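Local structure of transcriptional regulator, LacI family (Lactobacillus brevis, 3JY6) at residues S90-M95 / Q140-G145. The protein probably acts as a LacI-family transcription regulator, binding DNA at cis-regulatory sites through a part of the protein absent from this fragment. Residues are numbered along the deposited sequence; the frame is centred on the assembly and turned at random.
Sequences SVDREM and QERYRG
Glu141 and Arg142 of helix 137-147 meet Glu94 and Asp92 in the loop that follows strand 88-91, across the cleft between the two Rossmann-like lobes of a periplasmic-binding-protein fold. Each lobe has its own parallel sheet, and in LacI relatives an effector usually binds between them. Between segments 90-95 and 140-145 only 104 Å² is buried, and no hydrogen bond joins them directly.

Glutamate suits position 141 because its methylenes pack on Glu94 while its carboxylate stays within reach of Arg144: CG lies 3.9 Å from Glu94 OE1, the two side chains crossing at about a right angle. The chain of Glu141 then bends at chi2 (-67°), and its carboxylate is turned 79° against that of Glu94. The two acids, 4.5 Å apart between Glu94 OE1 and Glu141 OE2, should repel mildly, but Lys260, salt-bridged to Glu94 OE2, and Arg144 would offset the charges.

Arginine suits the next position because its chain, extended from CG to NE, carries the guanidinium toward Asp92, while Leu188 O takes NH1 and Phe216 makes a cation-pi contact. Asn107 accepts from NE and donates to Glu94 OE1, bridging the segments indirectly. Asp92, a short acid whose OD1 also accepts from Gln234, stands at the guanidinium edge near its plane; this OD1 lies 4.0 Å from Arg142 NH2, a long salt bridge.

One turn along from Glu141, Arg144 reaches back to it and also engages Phe108 in a cation-pi contact; its NH1 donates a weak, bent hydrogen bond (148°) to Glu141 OE1 at 2.9 Å.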
loop_
_atom_site.group_PDB
_atom_site.type_symbol
_atom_site.label_atom_id
_atom_site.label_comp_id
_atom_site.label_asym_id
_atom_site.label_seq_id
_atom_site.Cartn_x
_atom_site.Cartn_y
_atom_site.Cartn_z
ATOM N N SER A 90 -15.734 -1.786 14.790
ATOM C CA SER A 90 -15.653 -2.219 13.399
ATOM C C SER A 90 -15.573 -0.996 12.474
ATOM O O SER A 90 -16.072 0.083 12.795
ATOM C CB SER A 90 -16.873 -3.080 13.048
ATOM O OG SER A 90 -16.577 -3.955 11.971
ATOM N N VAL A 91 -14.925 -1.167 11.333
ATOM C CA VAL A 91 -14.773 -0.069 10.389
ATOM C C VAL A 91 -15.011 -0.473 8.942
ATOM O O VAL A 91 -14.619 -1.564 8.513
ATOM C CB VAL A 91 -13.350 0.549 10.473
ATOM C CG1 VAL A 91 -13.252 1.773 9.561
ATOM C CG2 VAL A 91 -13.032 0.921 11.909
ATOM N N ASP A 92 -15.675 0.421 8.210
ATOM C CA ASP A 92 -15.949 0.256 6.783
ATOM C C ASP A 92 -16.750 -0.993 6.423
ATOM O O ASP A 92 -16.549 -1.563 5.357
ATOM C CB ASP A 92 -14.615 0.240 6.019
ATOM C CG ASP A 92 -14.797 0.382 4.520
ATOM O OD1 ASP A 92 -15.384 1.392 4.088
ATOM O OD2 ASP A 92 -14.356 -0.511 3.765
ATOM N N ARG A 93 -17.676 -1.400 7.284
ATOM C CA ARG A 93 -18.434 -2.615 7.021
ATOM C C ARG A 93 -19.897 -2.512 6.660
ATOM O O ARG A 93 -20.420 -3.392 5.988
ATOM C CB ARG A 93 -18.289 -3.578 8.202
ATOM C CG ARG A 93 -17.050 -4.454 8.125
ATOM C CD ARG A 93 -17.222 -5.487 7.030
ATOM N NE ARG A 93 -18.478 -6.223 7.190
ATOM C CZ ARG A 93 -18.678 -7.201 8.071
ATOM N NH1 ARG A 93 -17.700 -7.584 8.886
ATOM N NH2 ARG A 93 -19.867 -7.788 8.144
ATOM N N GLU A 94 -20.571 -1.463 7.100
ATOM C CA GLU A 94 -21.991 -1.329 6.804
ATOM C C GLU A 94 -22.706 -2.619 7.223
ATOM O O GLU A 94 -23.356 -3.279 6.415
ATOM C CB GLU A 94 -22.222 -1.081 5.312
ATOM C CG GLU A 94 -23.544 -0.367 5.023
ATOM C CD GLU A 94 -23.387 1.142 4.944
ATOM O OE1 GLU A 94 -22.962 1.644 3.879
ATOM O OE2 GLU A 94 -23.677 1.827 5.948
ATOM N N MET A 95 -22.554 -2.970 8.497
ATOM C CA MET A 95 -23.177 -4.158 9.082
ATOM C C MET A 95 -24.452 -3.699 9.788
ATOM O O MET A 95 -24.425 -2.713 10.522
ATOM C CB MET A 95 -22.229 -4.765 10.116
ATOM C CG MET A 95 -22.399 -6.255 10.363
ATOM S SD MET A 95 -21.657 -6.778 11.938
ATOM C CE MET A 95 -20.098 -5.917 11.932
ATOM N N GLN A 140 -22.714 -3.372 -2.462
ATOM C CA GLN A 140 -24.133 -3.349 -2.763
ATOM C C GLN A 140 -24.767 -1.990 -2.533
ATOM O O GLN A 140 -25.653 -1.584 -3.280
ATOM C CB GLN A 140 -24.864 -4.403 -1.935
ATOM C CG GLN A 140 -24.685 -5.804 -2.471
ATOM C CD GLN A 140 -25.349 -6.842 -1.604
ATOM O OE1 GLN A 140 -26.525 -6.719 -1.259
ATOM N NE2 GLN A 140 -24.602 -7.879 -1.251
ATOM N N GLU A 141 -24.326 -1.291 -1.497
ATOM C CA GLU A 141 -24.867 0.026 -1.194
ATOM C C GLU A 141 -24.409 1.081 -2.199
ATOM O O GLU A 141 -25.178 1.952 -2.585
ATOM C CB GLU A 141 -24.458 0.452 0.216
ATOM C CG GLU A 141 -25.290 -0.155 1.347
ATOM C CD GLU A 141 -26.728 0.341 1.348
ATOM O OE1 GLU A 141 -27.616 -0.388 0.857
ATOM O OE2 GLU A 141 -26.975 1.472 1.833
ATOM N N ARG A 142 -23.154 1.009 -2.615
ATOM C CA ARG A 142 -22.625 1.972 -3.576
ATOM C C ARG A 142 -23.287 1.748 -4.931
ATOM O O ARG A 142 -23.517 2.684 -5.695
ATOM C CB ARG A 142 -21.102 1.824 -3.674
ATOM C CG ARG A 142 -20.380 2.110 -2.353
ATOM C CD ARG A 142 -18.877 1.801 -2.435
ATOM N NE ARG A 142 -18.233 1.982 -1.136
ATOM C CZ ARG A 142 -16.940 1.783 -0.880
ATOM N NH1 ARG A 142 -16.099 1.378 -1.831
ATOM N NH2 ARG A 142 -16.481 2.008 0.341
ATOM N N TYR A 143 -23.600 0.494 -5.221
ATOM C CA TYR A 143 -24.250 0.154 -6.477
ATOM C C TYR A 143 -25.695 0.631 -6.391
ATOM O O TYR A 143 -26.258 1.129 -7.369
ATOM C CB TYR A 143 -24.208 -1.354 -6.705
ATOM C CG TYR A 143 -24.956 -1.812 -7.942
ATOM C CD1 TYR A 143 -24.642 -1.307 -9.203
ATOM C CD2 TYR A 143 -25.966 -2.763 -7.849
ATOM C CE1 TYR A 143 -25.322 -1.742 -10.344
ATOM C CE2 TYR A 143 -26.652 -3.206 -8.977
ATOM C CZ TYR A 143 -26.328 -2.691 -10.221
ATOM O OH TYR A 143 -27.026 -3.108 -11.329
ATOM N N ARG A 144 -26.270 0.493 -5.196
ATOM C CA ARG A 144 -27.642 0.899 -4.927
ATOM C C ARG A 144 -27.758 2.414 -5.070
ATOM O O ARG A 144 -28.792 2.937 -5.481
ATOM C CB ARG A 144 -28.035 0.464 -3.511
ATOM C CG ARG A 144 -29.462 0.793 -3.109
ATOM C CD ARG A 144 -29.664 0.587 -1.614
ATOM N NE ARG A 144 -30.528 1.628 -1.075
ATOM C CZ ARG A 144 -30.291 2.282 0.055
ATOM N NH1 ARG A 144 -29.214 1.996 0.776
ATOM N NH2 ARG A 144 -31.123 3.235 0.454
ATOM N N GLY A 145 -26.681 3.116 -4.731
ATOM C CA GLY A 145 -26.678 4.562 -4.840
ATOM C C GLY A 145 -26.618 5.017 -6.290
ATOM O O GLY A 145 -27.235 6.014 -6.658
#